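Local coordinates for putative fructosamine-3-kinase (Thermobifida fusca YX, PDB 3F7W), which probably acts as a kinase of the fructosamine kinase family, transferring phosphate to sugar-modified amines, at residues A6-G14 against V79-L87; S26-V34 against L42-D50. All blocks are in the same frame, centred on the assembly; numbering follows the deposited sequence.

Interaction 1: A6-G14 against V79-L87. With EDO (1,2-ethanediol), chain F.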
loop_
_atom_site.group_PDB
_atom_site.type_symbol
_atom_site.label_atom_id
_atom_site.label_comp_id
_atom_site.label_asym_id
_atom_site.label_seq_id
_atom_site.Cartn_x
_atom_site.Cartn_y
_atom_site.Cartn_z
ATOM N N ALA A 6 -9.100 21.366 -13.589
ATOM C CA ALA A 6 -8.637 22.669 -13.109
ATOM C C ALA A 6 -9.637 23.315 -12.154
ATOM O O ALA A 6 -9.267 23.800 -11.082
ATOM C CB ALA A 6 -8.301 23.607 -14.281
ATOM N N ALA A 7 -10.914 23.288 -12.522
ATOM C CA ALA A 7 -11.951 23.875 -11.686
ATOM C C ALA A 7 -12.046 23.164 -10.338
ATOM O O ALA A 7 -12.169 23.809 -9.309
ATOM C CB ALA A 7 -13.313 23.814 -12.408
ATOM N N ARG A 8 -12.048 21.833 -10.372
ATOM C CA ARG A 8 -12.200 21.022 -9.159
ATOM C C ARG A 8 -11.026 21.259 -8.192
ATOM O O ARG A 8 -11.222 21.444 -6.981
ATOM C CB ARG A 8 -12.380 19.555 -9.558
ATOM C CG ARG A 8 -13.723 19.316 -10.296
ATOM C CD ARG A 8 -13.710 18.108 -11.225
ATOM N NE ARG A 8 -13.461 16.859 -10.509
ATOM C CZ ARG A 8 -13.357 15.668 -11.094
ATOM N NH1 ARG A 8 -13.519 15.542 -12.412
ATOM N NH2 ARG A 8 -13.125 14.601 -10.357
ATOM N N VAL A 9 -9.812 21.338 -8.741
ATOM C CA VAL A 9 -8.610 21.609 -7.931
ATOM C C VAL A 9 -8.679 22.979 -7.278
ATOM O O VAL A 9 -8.453 23.137 -6.070
ATOM C CB VAL A 9 -7.311 21.425 -8.767
ATOM C CG1 VAL A 9 -6.080 21.905 -8.004
ATOM C CG2 VAL A 9 -7.158 19.961 -9.131
ATOM N N THR A 10 -9.027 24.002 -8.045
ATOM C CA THR A 10 -9.167 25.318 -7.454
ATOM C C THR A 10 -10.193 25.353 -6.320
ATOM O O THR A 10 -9.946 25.971 -5.277
ATOM C CB THR A 10 -9.498 26.360 -8.531
ATOM O OG1 THR A 10 -8.393 26.402 -9.448
ATOM C CG2 THR A 10 -9.752 27.765 -7.905
ATOM N N GLU A 11 -11.328 24.697 -6.519
ATOM C CA GLU A 11 -12.356 24.630 -5.485
ATOM C C GLU A 11 -11.819 23.946 -4.231
ATOM O O GLU A 11 -12.069 24.395 -3.114
ATOM C CB GLU A 11 -13.576 23.857 -5.999
ATOM C CG GLU A 11 -14.770 23.816 -5.037
ATOM C CD GLU A 11 -15.429 25.171 -4.852
ATOM O OE1 GLU A 11 -15.639 25.878 -5.859
ATOM O OE2 GLU A 11 -15.745 25.523 -3.697
ATOM N N LEU A 12 -11.100 22.843 -4.422
ATOM C CA LEU A 12 -10.644 22.030 -3.297
ATOM C C LEU A 12 -9.453 22.615 -2.558
ATOM O O LEU A 12 -9.328 22.405 -1.359
ATOM C CB LEU A 12 -10.338 20.607 -3.758
ATOM C CG LEU A 12 -11.561 19.808 -4.171
ATOM C CD1 LEU A 12 -11.118 18.469 -4.713
ATOM C CD2 LEU A 12 -12.531 19.677 -2.985
ATOM N N THR A 13 -8.593 23.350 -3.257
ATOM C CA THR A 13 -7.362 23.911 -2.651
ATOM C C THR A 13 -7.396 25.390 -2.370
ATOM O O THR A 13 -6.547 25.900 -1.649
ATOM C CB THR A 13 -6.141 23.663 -3.559
ATOM O OG1 THR A 13 -6.254 24.457 -4.761
ATOM C CG2 THR A 13 -6.026 22.215 -3.883
ATOM N N GLY A 14 -8.339 26.094 -2.985
ATOM C CA GLY A 14 -8.420 27.539 -2.939
ATOM C C GLY A 14 -7.343 28.260 -3.745
ATOM O O GLY A 14 -7.221 29.461 -3.659
ATOM N N VAL A 79 -1.447 16.169 1.122
ATOM C CA VAL A 79 -2.681 16.297 0.353
ATOM C C VAL A 79 -3.040 17.781 0.331
ATOM O O VAL A 79 -3.055 18.417 1.375
ATOM C CB VAL A 79 -3.789 15.467 1.002
ATOM C CG1 VAL A 79 -5.124 15.730 0.307
ATOM C CG2 VAL A 79 -3.395 13.963 0.911
ATOM N N ALA A 80 -3.283 18.315 -0.862
ATOM C CA ALA A 80 -3.692 19.710 -1.056
ATOM C C ALA A 80 -5.215 19.843 -0.949
ATOM O O ALA A 80 -5.739 20.865 -0.519
ATOM C CB ALA A 80 -3.222 20.210 -2.416
ATOM N N GLY A 81 -5.928 18.794 -1.320
ATOM C CA GLY A 81 -7.391 18.806 -1.230
ATOM C C GLY A 81 -7.993 17.533 -1.770
ATOM O O GLY A 81 -7.386 16.852 -2.594
ATOM N N TRP A 82 -9.212 17.219 -1.346
ATOM C CA TRP A 82 -9.871 16.039 -1.863
ATOM C C TRP A 82 -11.377 16.059 -1.661
ATOM O O TRP A 82 -11.910 16.787 -0.804
ATOM C CB TRP A 82 -9.279 14.796 -1.204
ATOM C CG TRP A 82 -9.675 14.634 0.220
ATOM C CD1 TRP A 82 -9.111 15.251 1.319
ATOM C CD2 TRP A 82 -10.736 13.828 0.715
ATOM N NE1 TRP A 82 -9.749 14.846 2.455
ATOM C CE2 TRP A 82 -10.755 13.979 2.122
ATOM C CE3 TRP A 82 -11.667 12.974 0.113
ATOM C CZ2 TRP A 82 -11.663 13.297 2.934
ATOM C CZ3 TRP A 82 -12.591 12.295 0.934
ATOM C CH2 TRP A 82 -12.590 12.477 2.316
ATOM N N ASP A 83 -12.048 15.238 -2.459
ATOM C CA ASP A 83 -13.448 14.887 -2.246
ATOM C C ASP A 83 -13.637 13.505 -2.818
ATOM O O ASP A 83 -12.670 12.848 -3.161
ATOM C CB ASP A 83 -14.399 15.922 -2.839
ATOM C CG ASP A 83 -14.315 16.025 -4.363
ATOM O OD1 ASP A 83 -13.785 15.124 -5.039
ATOM O OD2 ASP A 83 -14.814 17.054 -4.845
ATOM N N ASP A 84 -14.877 13.026 -2.909
ATOM C CA ASP A 84 -15.093 11.638 -3.344
ATOM C C ASP A 84 -14.707 11.413 -4.811
ATOM O O ASP A 84 -14.641 10.267 -5.249
ATOM C CB ASP A 84 -16.547 11.209 -3.158
ATOM C CG ASP A 84 -16.964 11.145 -1.703
ATOM O OD1 ASP A 84 -16.133 10.815 -0.835
ATOM O OD2 ASP A 84 -18.143 11.435 -1.433
ATOM N N ARG A 85 -14.495 12.495 -5.554
ATOM C CA ARG A 85 -14.194 12.412 -7.017
ATOM C C ARG A 85 -12.727 12.755 -7.383
ATOM O O ARG A 85 -12.299 12.499 -8.520
ATOM C CB ARG A 85 -15.043 13.433 -7.799
ATOM C CG ARG A 85 -16.490 13.647 -7.386
ATOM C CD ARG A 85 -17.322 12.442 -7.725
ATOM N NE ARG A 85 -17.245 12.120 -9.147
ATOM C CZ ARG A 85 -17.727 11.005 -9.681
ATOM N NH1 ARG A 85 -18.313 10.077 -8.923
ATOM N NH2 ARG A 85 -17.585 10.799 -10.958
ATOM N N THR A 86 -12.008 13.411 -6.455
ATOM C CA THR A 86 -10.764 14.139 -6.781
ATOM C C THR A 86 -9.808 14.046 -5.589
ATOM O O THR A 86 -10.224 14.150 -4.426
ATOM C CB THR A 86 -11.034 15.608 -7.051
ATOM O OG1 THR A 86 -12.223 15.755 -7.836
ATOM C CG2 THR A 86 -9.864 16.297 -7.763
ATOM N N LEU A 87 -8.540 13.816 -5.877
ATOM C CA LEU A 87 -7.516 13.822 -4.850
ATOM C C LEU A 87 -6.296 14.546 -5.433
ATOM O O LEU A 87 -5.775 14.134 -6.468
ATOM C CB LEU A 87 -7.187 12.387 -4.421
ATOM C CG LEU A 87 -6.058 12.147 -3.418
ATOM C CD1 LEU A 87 -6.263 12.921 -2.121
ATOM C CD2 LEU A 87 -5.877 10.628 -3.122
HETATM C C1 EDO F . -6.992 15.539 5.426
HETATM O O1 EDO F . -6.918 15.808 4.024
HETATM C C2 EDO F . -8.104 14.545 5.725
HETATM O O2 EDO F . -9.343 15.207 5.461
HETATM O O HOH W 1 -10.132 19.757 -0.126
HETATM O O HOH W 2 -7.959 21.455 1.412
#

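Interaction 2: S26-V34 against L42-D50. With EDO (1,2-ethanediol), chain G.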
loop_
_atom_site.group_PDB
_atom_site.type_symbol
_atom_site.label_atom_id
_atom_site.label_comp_id
_atom_site.label_asym_id
_atom_site.label_seq_id
_atom_site.Cartn_x
_atom_site.Cartn_y
_atom_site.Cartn_z
ATOM N N SER A 26 -5.255 4.968 -13.930
ATOM C CA SER A 26 -5.060 3.821 -13.060
ATOM C C SER A 26 -6.440 3.316 -12.683
ATOM O O SER A 26 -7.285 4.094 -12.230
ATOM C CB SER A 26 -4.268 4.197 -11.820
ATOM O OG SER A 26 -4.172 3.092 -10.928
ATOM N N HIS A 27 -6.664 2.024 -12.876
ATOM C CA HIS A 27 -7.952 1.409 -12.611
ATOM C C HIS A 27 -9.043 2.265 -13.260
ATOM O O HIS A 27 -9.056 2.374 -14.473
ATOM C CB HIS A 27 -8.131 1.207 -11.117
ATOM C CG HIS A 27 -7.117 0.291 -10.522
ATOM N ND1 HIS A 27 -7.059 -1.055 -10.828
ATOM C CD2 HIS A 27 -6.126 0.525 -9.633
ATOM C CE1 HIS A 27 -6.064 -1.604 -10.150
ATOM N NE2 HIS A 27 -5.483 -0.669 -9.418
ATOM N N ARG A 28 -9.853 2.923 -12.423
ATOM C CA ARG A 28 -11.081 3.604 -12.843
ATOM C C ARG A 28 -10.930 5.140 -12.893
ATOM O O ARG A 28 -11.908 5.845 -13.152
ATOM C CB ARG A 28 -12.241 3.261 -11.876
ATOM C CG ARG A 28 -12.158 1.913 -11.097
ATOM C CD ARG A 28 -12.306 0.688 -11.997
ATOM N NE ARG A 28 -13.177 -0.320 -11.378
ATOM C CZ ARG A 28 -12.935 -1.628 -11.295
ATOM N NH1 ARG A 28 -11.831 -2.171 -11.799
ATOM N NH2 ARG A 28 -13.835 -2.410 -10.702
ATOM N N TRP A 29 -9.727 5.656 -12.641
ATOM C CA TRP A 29 -9.513 7.108 -12.543
ATOM C C TRP A 29 -8.355 7.576 -13.416
ATOM O O TRP A 29 -7.541 6.771 -13.878
ATOM C CB TRP A 29 -9.313 7.537 -11.096
ATOM C CG TRP A 29 -8.381 6.698 -10.373
ATOM C CD1 TRP A 29 -7.036 6.896 -10.226
ATOM C CD2 TRP A 29 -8.701 5.485 -9.681
ATOM N NE1 TRP A 29 -6.500 5.878 -9.459
ATOM C CE2 TRP A 29 -7.495 4.986 -9.134
ATOM C CE3 TRP A 29 -9.892 4.780 -9.464
ATOM C CZ2 TRP A 29 -7.446 3.802 -8.372
ATOM C CZ3 TRP A 29 -9.848 3.591 -8.715
ATOM C CH2 TRP A 29 -8.628 3.115 -8.182
ATOM N N HIS A 30 -8.334 8.875 -13.671
ATOM C CA HIS A 30 -7.371 9.501 -14.539
ATOM C C HIS A 30 -6.336 10.267 -13.716
ATOM O O HIS A 30 -6.641 10.734 -12.611
ATOM C CB HIS A 30 -8.111 10.445 -15.478
ATOM C CG HIS A 30 -9.144 9.750 -16.313
ATOM N ND1 HIS A 30 -8.893 9.305 -17.594
ATOM C CD2 HIS A 30 -10.417 9.381 -16.033
ATOM C CE1 HIS A 30 -9.974 8.712 -18.073
ATOM N NE2 HIS A 30 -10.909 8.735 -17.143
ATOM N N LEU A 31 -5.124 10.405 -14.265
ATOM C CA LEU A 31 -4.001 11.049 -13.564
ATOM C C LEU A 31 -3.549 12.308 -14.277
ATOM O O LEU A 31 -3.576 12.403 -15.523
ATOM C CB LEU A 31 -2.825 10.071 -13.458
ATOM C CG LEU A 31 -3.171 8.666 -12.965
ATOM C CD1 LEU A 31 -1.905 7.772 -12.887
ATOM C CD2 LEU A 31 -3.856 8.776 -11.628
ATOM N N TYR A 32 -3.141 13.301 -13.494
ATOM C CA TYR A 32 -2.766 14.593 -14.040
ATOM C C TYR A 32 -1.635 15.217 -13.234
ATOM O O TYR A 32 -1.549 15.014 -12.030
ATOM C CB TYR A 32 -3.937 15.577 -14.022
ATOM C CG TYR A 32 -5.161 15.088 -14.723
ATOM C CD1 TYR A 32 -6.131 14.366 -14.035
ATOM C CD2 TYR A 32 -5.361 15.338 -16.085
ATOM C CE1 TYR A 32 -7.272 13.881 -14.699
ATOM C CE2 TYR A 32 -6.493 14.871 -16.748
ATOM C CZ TYR A 32 -7.438 14.139 -16.047
ATOM O OH TYR A 32 -8.546 13.686 -16.709
ATOM N N ARG A 33 -0.811 15.987 -13.927
ATOM C CA ARG A 33 0.056 16.997 -13.312
ATOM C C ARG A 33 -0.629 18.352 -13.460
ATOM O O ARG A 33 -0.909 18.802 -14.572
ATOM C CB ARG A 33 1.428 17.042 -13.972
ATOM C CG ARG A 33 2.425 17.974 -13.293
ATOM C CD ARG A 33 3.684 18.062 -14.131
ATOM N NE ARG A 33 4.772 18.822 -13.514
ATOM C CZ ARG A 33 4.839 20.147 -13.448
ATOM N NH1 ARG A 33 3.862 20.915 -13.914
ATOM N NH2 ARG A 33 5.906 20.716 -12.894
ATOM N N VAL A 34 -0.919 18.988 -12.329
ATOM C CA VAL A 34 -1.623 20.281 -12.308
ATOM C C VAL A 34 -0.695 21.311 -11.688
ATOM O O VAL A 34 -0.172 21.095 -10.585
ATOM C CB VAL A 34 -2.947 20.198 -11.489
ATOM C CG1 VAL A 34 -3.595 21.586 -11.395
ATOM C CG2 VAL A 34 -3.899 19.194 -12.142
ATOM N N LEU A 42 1.149 19.755 -8.612
ATOM C CA LEU A 42 0.308 18.840 -7.887
ATOM C C LEU A 42 0.081 17.596 -8.723
ATOM O O LEU A 42 -0.080 17.683 -9.946
ATOM C CB LEU A 42 -1.037 19.489 -7.586
ATOM C CG LEU A 42 -1.085 20.770 -6.758
ATOM C CD1 LEU A 42 -2.567 21.193 -6.633
ATOM C CD2 LEU A 42 -0.403 20.543 -5.382
ATOM N N PHE A 43 0.055 16.448 -8.053
ATOM C CA PHE A 43 -0.369 15.193 -8.657
ATOM C C PHE A 43 -1.856 15.043 -8.317
ATOM O O PHE A 43 -2.223 15.084 -7.151
ATOM C CB PHE A 43 0.427 14.020 -8.122
ATOM C CG PHE A 43 -0.001 12.679 -8.695
ATOM C CD1 PHE A 43 0.069 12.448 -10.041
ATOM C CD2 PHE A 43 -0.398 11.643 -7.868
ATOM C CE1 PHE A 43 -0.296 11.224 -10.571
ATOM C CE2 PHE A 43 -0.759 10.407 -8.415
ATOM C CZ PHE A 43 -0.712 10.223 -9.762
ATOM N N VAL A 44 -2.683 14.847 -9.333
ATOM C CA VAL A 44 -4.142 14.836 -9.147
ATOM C C VAL A 44 -4.715 13.555 -9.766
ATOM O O VAL A 44 -4.406 13.224 -10.933
ATOM C CB VAL A 44 -4.781 16.096 -9.757
ATOM C CG1 VAL A 44 -6.301 16.085 -9.640
ATOM C CG2 VAL A 44 -4.158 17.413 -9.127
ATOM N N LYS A 45 -5.484 12.825 -8.959
ATOM C CA LYS A 45 -6.313 11.707 -9.425
ATOM C C LYS A 45 -7.734 12.225 -9.508
ATOM O O LYS A 45 -8.195 12.990 -8.635
ATOM C CB LYS A 45 -6.305 10.532 -8.463
ATOM C CG LYS A 45 -4.985 9.921 -8.205
ATOM C CD LYS A 45 -5.076 8.828 -7.169
ATOM C CE LYS A 45 -3.692 8.234 -6.896
ATOM N NZ LYS A 45 -3.819 7.005 -6.063
ATOM N N ALA A 46 -8.440 11.812 -10.540
ATOM C CA ALA A 46 -9.818 12.276 -10.721
ATOM C C ALA A 46 -10.641 11.222 -11.441
ATOM O O ALA A 46 -10.240 10.705 -12.473
ATOM C CB ALA A 46 -9.855 13.593 -11.508
ATOM N N LEU A 47 -11.815 10.940 -10.890
ATOM C CA LEU A 47 -12.826 10.197 -11.596
ATOM C C LEU A 47 -13.453 11.119 -12.644
ATOM O O LEU A 47 -13.501 12.324 -12.448
ATOM C CB LEU A 47 -13.906 9.757 -10.625
ATOM C CG LEU A 47 -13.460 8.656 -9.684
ATOM C CD1 LEU A 47 -14.387 8.595 -8.465
ATOM C CD2 LEU A 47 -13.491 7.395 -10.491
ATOM N N PRO A 48 -13.910 10.560 -13.757
ATOM C CA PRO A 48 -14.561 11.449 -14.730
ATOM C C PRO A 48 -15.815 12.082 -14.118
ATOM O O PRO A 48 -16.458 11.470 -13.263
ATOM C CB PRO A 48 -14.923 10.514 -15.893
ATOM C CG PRO A 48 -14.169 9.263 -15.677
ATOM C CD PRO A 48 -13.881 9.161 -14.202
ATOM N N ASP A 49 -16.179 13.208 -14.706
ATOM C CA ASP A 49 -17.427 13.851 -14.442
ATOM C C ASP A 49 -18.572 12.894 -14.710
ATOM O O ASP A 49 -18.657 12.255 -15.771
ATOM C CB ASP A 49 -17.545 15.124 -15.284
ATOM C CG ASP A 49 -16.455 16.136 -14.948
ATOM O OD1 ASP A 49 -15.265 15.827 -15.197
ATOM O OD2 ASP A 49 -16.781 17.223 -14.428
ATOM N N ASP A 50 -19.422 12.790 -13.695
ATOM C CA ASP A 50 -20.637 12.000 -13.740
ATOM C C ASP A 50 -20.462 10.493 -13.558
ATOM O O ASP A 50 -21.450 9.795 -13.366
ATOM C CB ASP A 50 -21.397 12.290 -15.041
ATOM C CG ASP A 50 -21.881 13.723 -15.118
ATOM O OD1 ASP A 50 -22.506 14.187 -14.132
ATOM O OD2 ASP A 50 -21.642 14.376 -16.160
HETATM C C1 EDO G . -7.665 6.244 -6.255
HETATM O O1 EDO G . -6.442 5.508 -6.387
HETATM C C2 EDO G . -8.295 5.850 -4.957
HETATM O O2 EDO G . -7.433 6.376 -3.978
HETATM O O HOH W 3 -3.604 5.603 -8.856
#

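Interaction 1: A6-G14 against V79-L87
Arg-8 sets CG anti to its own carbonyl carbon (chi1 -67°) and then bends at chi3 (62°), a course that carries its guanidinium from helix 6-13 to the hydroxyl of Thr-86, itself swung beside the backbone N (chi1 -42°). The setting is the N-terminal lobe of a protein-kinase-like fold, where the N-terminal helix lies across one face of the five-stranded antiparallel sheet, its segment 6-13 crossing outermost strand 79-83 at 109°. NH2 of Arg-8 donates to OG1 of Thr-86 at 2.9 Å, the hydroxyl lying near the guanidinium plane, and NH2 also bonds to Leu-47 O. With an alanine here, Thr-86 OG1 and Leu-47 O would probably lose this shared donor, weakening the link between helix and strand end. One turn further on, Leu-12 spreads its methyls over the facing strand ends: CD1 rests on Thr-86 CB at 3.7 Å, while CD2 reaches Trp-82 O. Asp-83 OD1 takes the N-H of Arg-85 in an Asx turn. Gly-81, half of a classic beta bulge facing Ala-88, lets the backbones close in, for a CB there would run into Leu-12 O. That carbonyl, at the last turn of the helix, is linked by one water to Trp-82 N and by another to Ala-80 O. Beside it, Thr-13 CG2 packs on the methyl of Ala-80, CG2 to CB 3.7 Å.

Interaction 2: S26-V34 against L42-D50
Leu-31 lays its CD2 methyl 3.9 Å from CZ of Phe-43, the two side chains slanting across one another on one face of an antiparallel beta hairpin, strands 29-34 and 42-46, in the kinase-like N-terminal lobe. The same methyl lies alongside CG of Lys-45, whose chain runs extended beyond CG; its NZ forms salt bridges with Glu-61 and Asp-211, the former a pairing consistent with the lysine-glutamate bridge of protein kinases. A water joins Lys-45 NZ to the indole NE1 of Trp-29. Ser-26 O sits over the centre of the Trp-29 ring, put there by the type II' turn from Ser-26 to Trp-29.

Six backbone hydrogen bonds, two each for the pairs His-30/Ala-46, Tyr-32/Val-44 and Val-34/Leu-42, hold the ladder together. Side chains of these pairs occupy the other face, where the N-terminal helix packs through Val-5 and Val-9. There CG2 of Val-34 meets CG2 of Val-44 at 3.5 Å, and CE1 of Tyr-32 approaches the methyl of Ala-46. Pro-48, just past the end of strand 42-46, meets the ring edge of His-30, its CG 3.6 Å from His-30 NE2.

From the N terminus the chain first forms helix 3-13, which carries most of 6-14, then runs along strand 17-26 into the hairpin of interaction 2, which closes a short loop between 26-34 and 42-50. Helix 57-68 follows before the chain returns at 79-87 to meet the opening helix, so interaction 1 closes a much longer loop with interaction 2 nested inside it. Their centres lie about 11 Å apart. Strands 41-46 and 86-90 are sheet neighbours, Leu-87 O bonding to Lys-45 N, while Arg-85 NH2 reaches Pro-48 O. Interaction 1 ties helix 3-13 to strands 79-83 and 86-90, interaction 2 pairs the hairpin's two strands, and the shared sheet joins them in the N-terminal lobe.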